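Local coordinates for protein mannan endo-1,4-beta-mannosidase (Bacillus subtilis, PDB 3CBW) that catalyses the random endo-hydrolysis of beta-1,4-mannosidic linkages in mannan, galactomannan and glucomannan, and so takes part in glucomannan degradation, at residues L30-L33 with P34-T37; T127-T130 with N131-K135; T142-G145 with K146-N149; S288-I291 with N292-Q296. The protein carries 3 engineered substitutions. All coordinates share one frame; numbering follows the deposited sequence.

Overall arrangement
All four contacts are local turns or helix segments that follow one another along the chain; none nests in or crosses another. Interaction 1 comes first, where helix 21-32 gives way to the loop leading into strand 41-49. Interaction 2 opens helix 131-138 after the long loop from strand 108-114, and interaction 3 opens helix 143-163 directly afterwards, their centres about 13 Å apart. Interaction 4 lies within helix 287-297, which links the parallel strands 271-278 and 301-306 of the TIM barrel. Its centre is about 17 Å from that of interaction 1, on the same side of the chain's centre, whereas the centres of interactions 2 and 3 lie 39 to 44 Å from those of both.

Interaction 1: L30-L33 with P34-T37; sequences LAHL and PNRT
L33 and R36 lie side by side and point the same way, with methyl CD2 of L33 over one face of the R36 guanidinium, 3.7 Å from R36 NE and displaced toward the rim. The same two residues are joined through the backbone, where R36 N donates to L33 O at 3.0 Å with an N-H...O angle of 165°. One step earlier N35 N donates to H32 O at 3.1 Å. Both donors stand above the carbonyl planes, 46° out of them, in two successive i to i+3 bonds where the chain leaves the helix. P34 N, with no hydrogen, cannot donate to H32 O although only 3.2 Å away; P34 CD lies 3.6 Å from L33 CB. The amide of N35 crosses the H32 imidazole with the planes 76° apart, ND2 standing 3.7 Å from H32 CD2.

R36 is extended from CG to NE, which carries its guanidinium past L33 to the carbonyls of P342 and N39 and the hydroxyl of T341. H32 bonds N28 O and E345, and N35 ND2 reaches V344 O. A leucine in place of R36 would probably leave those carbonyls without their donor and let the C-terminal segment loosen from this turn. Hydrogen bonds from the guanidinium nitrogens are consistent with this helix exit holding C-terminal residues 341-345 through polar side chains, while L33 packs inward on L42.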
loop_
_atom_site.group_PDB
_atom_site.type_symbol
_atom_site.label_atom_id
_atom_site.label_comp_id
_atom_site.label_asym_id
_atom_site.label_seq_id
_atom_site.Cartn_x
_atom_site.Cartn_y
_atom_site.Cartn_z
ATOM N N LEU A 30 -13.034 -7.905 2.925
ATOM C CA LEU A 30 -11.766 -7.669 3.626
ATOM C C LEU A 30 -12.011 -7.282 5.087
ATOM O O LEU A 30 -11.363 -7.815 5.990
ATOM C CB LEU A 30 -10.948 -6.568 2.929
ATOM C CG LEU A 30 -10.272 -6.930 1.603
ATOM C CD1 LEU A 30 -9.734 -5.652 0.967
ATOM C CD2 LEU A 30 -9.147 -7.952 1.791
ATOM N N ALA A 31 -12.961 -6.379 5.313
ATOM C CA ALA A 31 -13.171 -5.840 6.640
ATOM C C ALA A 31 -13.622 -6.910 7.624
ATOM O O ALA A 31 -13.370 -6.806 8.830
ATOM C CB ALA A 31 -14.186 -4.730 6.596
ATOM N N HIS A 32 -14.290 -7.940 7.112
ATOM C CA HIS A 32 -14.824 -8.998 7.972
ATOM C C HIS A 32 -13.875 -10.170 8.224
ATOM O O HIS A 32 -14.212 -11.080 8.996
ATOM C CB HIS A 32 -16.149 -9.522 7.418
ATOM C CG HIS A 32 -17.305 -8.604 7.648
ATOM N ND1 HIS A 32 -17.564 -7.515 6.847
ATOM C CD2 HIS A 32 -18.289 -8.633 8.578
ATOM C CE1 HIS A 32 -18.652 -6.904 7.281
ATOM N NE2 HIS A 32 -19.112 -7.565 8.330
ATOM N N LEU A 33 -12.695 -10.169 7.607
ATOM C CA LEU A 33 -11.775 -11.294 7.772
ATOM C C LEU A 33 -11.435 -11.639 9.231
ATOM O O LEU A 33 -11.370 -12.824 9.557
ATOM C CB LEU A 33 -10.495 -11.085 6.955
ATOM C CG LEU A 33 -10.686 -11.198 5.435
ATOM C CD1 LEU A 33 -9.447 -10.711 4.715
ATOM C CD2 LEU A 33 -11.035 -12.637 5.002
ATOM N N PRO A 34 -11.203 -10.636 10.109
ATOM C CA PRO A 34 -10.826 -11.013 11.487
ATOM C C PRO A 34 -11.907 -11.737 12.293
ATOM O O PRO A 34 -11.621 -12.222 13.388
ATOM C CB PRO A 34 -10.487 -9.663 12.131
ATOM C CG PRO A 34 -10.128 -8.769 10.964
ATOM C CD PRO A 34 -11.143 -9.172 9.934
ATOM N N ASN A 35 -13.127 -11.820 11.770
ATOM C CA ASN A 35 -14.181 -12.606 12.423
ATOM C C ASN A 35 -14.071 -14.105 12.160
ATOM O O ASN A 35 -14.749 -14.900 12.811
ATOM C CB ASN A 35 -15.556 -12.107 11.992
ATOM C CG ASN A 35 -15.795 -10.658 12.361
ATOM O OD1 ASN A 35 -15.243 -10.148 13.335
ATOM N ND2 ASN A 35 -16.625 -9.986 11.581
ATOM N N ARG A 36 -13.228 -14.492 11.209
ATOM C CA ARG A 36 -13.033 -15.898 10.873
ATOM C C ARG A 36 -12.140 -16.576 11.896
ATOM O O ARG A 36 -11.460 -15.906 12.676
ATOM C CB ARG A 36 -12.391 -16.035 9.492
ATOM C CG ARG A 36 -13.242 -15.542 8.345
ATOM C CD ARG A 36 -12.435 -15.611 7.074
ATOM N NE ARG A 36 -13.294 -15.490 5.900
ATOM C CZ ARG A 36 -12.936 -15.874 4.681
ATOM N NH1 ARG A 36 -11.718 -16.365 4.461
ATOM N NH2 ARG A 36 -13.794 -15.752 3.673
ATOM N N THR A 37 -12.122 -17.905 11.846
ATOM C CA THR A 37 -11.234 -18.698 12.694
ATOM C C THR A 37 -9.966 -19.131 11.958
ATOM O O THR A 37 -9.002 -19.577 12.587
ATOM C CB THR A 37 -11.950 -19.951 13.243
ATOM O OG1 THR A 37 -12.457 -20.730 12.153
ATOM C CG2 THR A 37 -13.090 -19.551 14.150
HETATM O O HOH W 1 -15.239 -13.069 7.204
#

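Interaction 2: T127-T130 with N131-K135; sequences TPIT and NDQYK
T130 and Q133 bond each other twice, backbone to side chain in both directions. T130 N donates to Q133 OE1 at 2.9 Å, nearly straight at 167°, in the carbonyl plane and on a lone pair of the amide oxygen. In return Q133 N gives its hydrogen to T130 OG1 at 3.1 Å. The threonine hydroxyl can accept because chi1 of 65° sets OG1 between the backbone N and the carbonyl carbon, over the first turn of the helix. Q133 continues from CG in an extended line, and its amide oxygen comes back beside I129, 3.3 Å from I129 CA. The carbonyl of T130 is also used: Y134 N donates to T130 O at 2.9 Å, in the carbonyl plane, the first i to i+4 bond of the helix.

An apolar contact adjoins the cap: I129 CD1 meets Y134 CD1 at 3.8 Å and the two side chains cross at about a right angle. Several other polar groups have partners beyond the turn: I129 O accepts from R196, N131 bonds R196 and D193, and Y134 OH bonds W184 O. An alanine in place of Q133 is likely to leave T130 N without its side-chain acceptor and the residues before the helix less firmly held. This reciprocal pairing is a capping box, with T130 as N-cap of helix 131-138.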
loop_
_atom_site.group_PDB
_atom_site.type_symbol
_atom_site.label_atom_id
_atom_site.label_comp_id
_atom_site.label_asym_id
_atom_site.label_seq_id
_atom_site.Cartn_x
_atom_site.Cartn_y
_atom_site.Cartn_z
ATOM N N THR A 127 14.689 14.001 -1.421
ATOM C CA THR A 127 15.254 15.298 -1.060
ATOM C C THR A 127 14.201 16.057 -0.263
ATOM O O THR A 127 13.101 16.285 -0.762
ATOM C CB THR A 127 15.636 16.090 -2.320
ATOM O OG1 THR A 127 16.517 15.300 -3.126
ATOM C CG2 THR A 127 16.318 17.412 -1.958
ATOM N N PRO A 128 14.513 16.445 0.986
ATOM C CA PRO A 128 13.486 17.110 1.788
ATOM C C PRO A 128 13.228 18.526 1.302
ATOM O O PRO A 128 14.102 19.144 0.676
ATOM C CB PRO A 128 14.089 17.139 3.196
ATOM C CG PRO A 128 15.560 17.116 2.969
ATOM C CD PRO A 128 15.783 16.297 1.715
ATOM N N ILE A 129 12.034 19.023 1.602
ATOM C CA ILE A 129 11.609 20.343 1.173
ATOM C C ILE A 129 11.051 21.122 2.338
ATOM O O ILE A 129 10.670 20.554 3.358
ATOM C CB ILE A 129 10.591 20.260 0.003
ATOM C CG1 ILE A 129 9.306 19.524 0.424
ATOM C CG2 ILE A 129 11.264 19.612 -1.201
ATOM C CD1 ILE A 129 8.194 19.605 -0.621
ATOM N N THR A 130 11.024 22.441 2.187
ATOM C CA THR A 130 10.502 23.291 3.227
ATOM C C THR A 130 8.981 23.367 3.132
ATOM O O THR A 130 8.385 22.992 2.114
ATOM C CB THR A 130 11.041 24.725 3.082
ATOM O OG1 THR A 130 10.531 25.269 1.861
ATOM C CG2 THR A 130 12.592 24.766 3.072
ATOM N N ASN A 131 8.353 23.858 4.188
ATOM C CA ASN A 131 6.906 24.070 4.158
ATOM C C ASN A 131 6.477 25.055 3.079
ATOM O O ASN A 131 5.420 24.878 2.469
ATOM C CB ASN A 131 6.373 24.469 5.529
ATOM C CG ASN A 131 6.374 23.310 6.511
ATOM O OD1 ASN A 131 6.321 22.140 6.116
ATOM N ND2 ASN A 131 6.412 23.630 7.796
ATOM N N ASP A 132 7.296 26.070 2.806
ATOM C CA ASP A 132 6.974 27.012 1.733
ATOM C C ASP A 132 6.973 26.312 0.364
ATOM O O ASP A 132 6.099 26.574 -0.472
ATOM C CB ASP A 132 7.946 28.197 1.731
ATOM C CG ASP A 132 7.651 29.228 2.826
ATOM O OD1 ASP A 132 6.603 29.150 3.505
ATOM O OD2 ASP A 132 8.494 30.136 3.002
ATOM N N GLN A 133 7.933 25.413 0.134
ATOM C CA GLN A 133 7.954 24.630 -1.097
ATOM C C GLN A 133 6.754 23.684 -1.188
ATOM O O GLN A 133 6.139 23.530 -2.251
ATOM C CB GLN A 133 9.245 23.830 -1.196
ATOM C CG GLN A 133 10.469 24.676 -1.501
ATOM C CD GLN A 133 11.743 23.866 -1.437
ATOM O OE1 GLN A 133 12.037 23.212 -0.432
ATOM N NE2 GLN A 133 12.500 23.885 -2.520
ATOM N N TYR A 134 6.429 23.053 -0.063
ATOM C CA TYR A 134 5.298 22.130 0.016
ATOM C C TYR A 134 3.980 22.862 -0.299
ATOM O O TYR A 134 3.118 22.343 -1.013
ATOM C CB TYR A 134 5.271 21.529 1.414
ATOM C CG TYR A 134 4.701 20.134 1.585
ATOM C CD1 TYR A 134 5.513 19.107 2.066
ATOM C CD2 TYR A 134 3.351 19.858 1.364
ATOM C CE1 TYR A 134 5.008 17.836 2.302
ATOM C CE2 TYR A 134 2.836 18.579 1.597
ATOM C CZ TYR A 134 3.675 17.577 2.059
ATOM O OH TYR A 134 3.153 16.326 2.293
ATOM N N LYS A 135 3.838 24.086 0.209
ATOM C CA LYS A 135 2.649 24.893 -0.093
ATOM C C LYS A 135 2.501 25.139 -1.585
ATOM O O LYS A 135 1.381 25.132 -2.103
ATOM C CB LYS A 135 2.672 26.231 0.651
ATOM C CG LYS A 135 2.372 26.127 2.128
ATOM C CD LYS A 135 2.663 27.439 2.853
ATOM C CE LYS A 135 2.066 27.426 4.247
ATOM N NZ LYS A 135 0.586 27.606 4.210
#

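Interaction 3: T142-G145 with K146-N149; sequences TVEG and KRLN. Engineered in segment 142-145: V143 (natural residue Ala).
An N-capped first turn starts helix 143-163, and its backbone ladder joins the two segments: K146 N donates to T142 O at 2.9 Å, and R147, L148 and N149 bond V143, E144 and G145 in the same i to i+4 pattern. T142 OG1 caps the end, accepting from G145 N at 2.9 Å with an angle of 166°; the hydroxyl also hydrogen-bonds K136 O, with D139 O as an alternative acceptor, tying the cap to the end of helix 131-138.

Along one side of the turn, the engineered V143 lays CG2 over one face of the R147 guanidinium, 3.8 Å from R147 CZ and offset toward the rim. The R147 chain, extended from CG to NE, brings its guanidinium beside E144, the two side chains pointing the same way. Carboxylate and guanidinium stand 80° apart and their charged atoms do not touch, E144 OE2 and R147 NH1 being 4.6 Å apart. Water 2 lies at the guanidinium edge, 2.9 Å from R147 NH1, and gives a weak bond to E144 OE2; NH1 also donates to P118 O.

L148 turns inward against I137 and L203, where helices 131-138 and 194-214 pack. A threonine N-cap thus opens this TIM-barrel helix.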
loop_
_atom_site.group_PDB
_atom_site.type_symbol
_atom_site.label_atom_id
_atom_site.label_comp_id
_atom_site.label_asym_id
_atom_site.label_seq_id
_atom_site.Cartn_x
_atom_site.Cartn_y
_atom_site.Cartn_z
ATOM N N THR A 142 0.995 26.886 -9.595
ATOM C CA THR A 142 2.455 27.078 -9.601
ATOM C C THR A 142 3.127 26.042 -10.489
ATOM O O THR A 142 2.505 25.044 -10.867
ATOM C CB THR A 142 3.072 26.945 -8.198
ATOM O OG1 THR A 142 2.917 25.591 -7.741
ATOM C CG2 THR A 142 2.423 27.905 -7.228
ATOM N N VAL A 143 4.397 26.251 -10.815
ATOM C CA VAL A 143 5.133 25.231 -11.562
ATOM C C VAL A 143 5.175 23.905 -10.783
ATOM O O VAL A 143 5.050 22.833 -11.374
ATOM C CB VAL A 143 6.553 25.687 -11.987
ATOM C CG1 VAL A 143 7.473 25.886 -10.788
ATOM C CG2 VAL A 143 7.155 24.693 -12.982
ATOM N N GLU A 144 5.312 24.000 -9.459
ATOM C CA GLU A 144 5.355 22.834 -8.570
ATOM C C GLU A 144 4.021 22.072 -8.624
ATOM O O GLU A 144 3.990 20.842 -8.753
ATOM C CB GLU A 144 5.662 23.273 -7.137
ATOM C CG GLU A 144 7.095 23.794 -6.922
ATOM C CD GLU A 144 7.275 25.280 -7.226
ATOM O OE1 GLU A 144 6.292 25.958 -7.588
ATOM O OE2 GLU A 144 8.419 25.764 -7.080
ATOM N N GLY A 145 2.914 22.807 -8.523
ATOM C CA GLY A 145 1.585 22.209 -8.598
ATOM C C GLY A 145 1.299 21.575 -9.942
ATOM O O GLY A 145 0.673 20.515 -10.030
ATOM N N LYS A 146 1.757 22.221 -11.007
ATOM C CA LYS A 146 1.583 21.661 -12.339
ATOM C C LYS A 146 2.372 20.372 -12.521
ATOM O O LYS A 146 1.881 19.432 -13.147
ATOM C CB LYS A 146 1.955 22.701 -13.400
ATOM C CG LYS A 146 0.943 23.836 -13.491
ATOM C CD LYS A 146 1.399 24.921 -14.434
ATOM C CE LYS A 146 0.450 26.104 -14.391
ATOM N NZ LYS A 146 0.881 27.115 -15.404
ATOM N N ARG A 147 3.577 20.313 -11.958
ATOM C CA ARG A 147 4.380 19.086 -12.000
ATOM C C ARG A 147 3.664 17.966 -11.253
ATOM O O ARG A 147 3.589 16.829 -11.740
ATOM C CB ARG A 147 5.752 19.324 -11.377
ATOM C CG ARG A 147 6.724 20.101 -12.244
ATOM C CD ARG A 147 7.950 20.373 -11.401
ATOM N NE ARG A 147 8.880 21.305 -12.025
ATOM C CZ ARG A 147 9.597 22.210 -11.367
ATOM N NH1 ARG A 147 9.485 22.356 -10.046
ATOM N NH2 ARG A 147 10.409 23.006 -12.053
ATOM N N LEU A 148 3.123 18.287 -10.083
ATOM C CA LEU A 148 2.348 17.278 -9.350
ATOM C C LEU A 148 1.190 16.759 -10.205
ATOM O O LEU A 148 1.027 15.545 -10.391
ATOM C CB LEU A 148 1.819 17.819 -8.020
ATOM C CG LEU A 148 0.913 16.847 -7.245
ATOM C CD1 LEU A 148 1.658 15.573 -6.817
ATOM C CD2 LEU A 148 0.316 17.542 -6.041
ATOM N N ASN A 149 0.410 17.681 -10.771
ATOM C CA ASN A 149 -0.741 17.284 -11.563
ATOM C C ASN A 149 -0.395 16.495 -12.820
ATOM O O ASN A 149 -1.140 15.598 -13.202
ATOM C CB ASN A 149 -1.630 18.488 -11.855
ATOM C CG ASN A 149 -2.393 18.941 -10.630
ATOM O OD1 ASN A 149 -2.663 18.145 -9.723
ATOM N ND2 ASN A 149 -2.758 20.216 -10.599
HETATM O O HOH W 2 10.904 24.803 -9.256
#

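Interaction 4: S288-I291 with N292-Q296; sequences SLFI and NAIKQ
F290 and I294 meet one turn apart, the isoleucine methyl CD1 lying over one face of the ring. CD1 of I294 is 3.9 Å from the centroid of the F290 ring and 23° off its normal, a CH-pi contact, and comes closest to F290 CZ at 3.6 Å. The torsions bring the two together: F290 holds CG opposite its backbone N (chi1 173°), and I294 sets CG1 opposite the carbonyl carbon (chi1 -74°), then runs extended to CD1. I291 CD1 reaches the same methyl of I294 at 4.1 Å.

The segment lies in the beta-alpha-beta unit of strand 271-278, helix 287-297 and strand 301-306 in the TIM barrel, and the F290 side chain is about 9 Å from that of E275, the nucleophile by similarity. F273 meets F290 edge-to-face and also packs on I294.

N292, A293, I294 and K295 each donate N-H to the carbonyl four residues earlier, I294 N to F290 O at 2.9 Å. Q296 NE2 donates to N292 OD1 at 2.8 Å, an oxygen that also bonds Y256 OH. K295, extended alongside I291 with CG 3.4 Å from I291 O, ends in a salt bridge with D325 and a cation-pi contact with W327.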
loop_
_atom_site.group_PDB
_atom_site.type_symbol
_atom_site.label_atom_id
_atom_site.label_comp_id
_atom_site.label_asym_id
_atom_site.label_seq_id
_atom_site.Cartn_x
_atom_site.Cartn_y
_atom_site.Cartn_z
ATOM N N SER A 288 8.003 -17.043 10.173
ATOM C CA SER A 288 7.109 -17.845 11.019
ATOM C C SER A 288 6.801 -17.133 12.334
ATOM O O SER A 288 5.701 -17.266 12.873
ATOM C CB SER A 288 7.663 -19.256 11.276
ATOM O OG SER A 288 8.766 -19.237 12.157
ATOM N N LEU A 289 7.765 -16.356 12.825
ATOM C CA LEU A 289 7.563 -15.558 14.027
ATOM C C LEU A 289 6.639 -14.375 13.770
ATOM O O LEU A 289 5.917 -13.942 14.660
ATOM C CB LEU A 289 8.900 -15.090 14.610
ATOM C CG LEU A 289 9.810 -16.233 15.088
ATOM C CD1 LEU A 289 11.199 -15.709 15.400
ATOM C CD2 LEU A 289 9.194 -16.967 16.293
ATOM N N PHE A 290 6.678 -13.847 12.552
ATOM C CA PHE A 290 5.790 -12.735 12.177
ATOM C C PHE A 290 4.318 -13.165 12.179
ATOM O O PHE A 290 3.466 -12.478 12.746
ATOM C CB PHE A 290 6.210 -12.176 10.815
ATOM C CG PHE A 290 5.274 -11.136 10.262
ATOM C CD1 PHE A 290 5.061 -9.931 10.938
ATOM C CD2 PHE A 290 4.639 -11.339 9.038
ATOM C CE1 PHE A 290 4.205 -8.955 10.412
ATOM C CE2 PHE A 290 3.786 -10.376 8.513
ATOM C CZ PHE A 290 3.576 -9.183 9.197
ATOM N N ILE A 291 4.020 -14.314 11.578
ATOM C CA ILE A 291 2.640 -14.799 11.625
ATOM C C ILE A 291 2.214 -15.159 13.052
ATOM O O ILE A 291 1.066 -14.933 13.427
ATOM C CB ILE A 291 2.327 -15.935 10.591
ATOM C CG1 ILE A 291 0.816 -16.169 10.470
ATOM C CG2 ILE A 291 3.062 -17.224 10.927
ATOM C CD1 ILE A 291 0.030 -15.008 9.907
ATOM N N ASN A 292 3.132 -15.694 13.855
ATOM C CA ASN A 292 2.810 -15.954 15.243
ATOM C C ASN A 292 2.502 -14.662 16.000
ATOM O O ASN A 292 1.565 -14.610 16.787
ATOM C CB ASN A 292 3.929 -16.713 15.938
ATOM C CG ASN A 292 3.575 -17.052 17.365
ATOM O OD1 ASN A 292 3.990 -16.375 18.304
ATOM N ND2 ASN A 292 2.739 -18.071 17.533
ATOM N N ALA A 293 3.307 -13.628 15.770
ATOM C CA ALA A 293 3.066 -12.313 16.376
ATOM C C ALA A 293 1.715 -11.738 15.959
ATOM O O ALA A 293 1.005 -11.144 16.772
ATOM C CB ALA A 293 4.192 -11.348 16.053
ATOM N N ILE A 294 1.343 -11.926 14.695
ATOM C CA ILE A 294 0.006 -11.503 14.271
ATOM C C ILE A 294 -1.075 -12.180 15.114
ATOM O O ILE A 294 -1.982 -11.512 15.623
ATOM C CB ILE A 294 -0.220 -11.735 12.759
ATOM C CG1 ILE A 294 0.551 -10.686 11.959
ATOM C CG2 ILE A 294 -1.689 -11.658 12.419
ATOM C CD1 ILE A 294 0.682 -10.991 10.477
ATOM N N LYS A 295 -0.955 -13.492 15.284
ATOM C CA LYS A 295 -1.957 -14.229 16.049
ATOM C C LYS A 295 -2.023 -13.762 17.501
ATOM O O LYS A 295 -3.107 -13.637 18.080
ATOM C CB LYS A 295 -1.666 -15.719 16.016
ATOM C CG LYS A 295 -1.779 -16.338 14.661
ATOM C CD LYS A 295 -1.655 -17.819 14.812
ATOM C CE LYS A 295 -1.561 -18.463 13.474
ATOM N NZ LYS A 295 -1.977 -19.895 13.509
ATOM N N GLN A 296 -0.866 -13.498 18.099
ATOM C CA GLN A 296 -0.811 -13.145 19.523
ATOM C C GLN A 296 -1.013 -11.661 19.821
ATOM O O GLN A 296 -1.564 -11.306 20.870
ATOM C CB GLN A 296 0.537 -13.568 20.116
ATOM C CG GLN A 296 0.787 -15.064 20.134
ATOM C CD GLN A 296 1.736 -15.458 21.242
ATOM O OE1 GLN A 296 1.461 -15.210 22.420
ATOM N NE2 GLN A 296 2.866 -16.054 20.879
#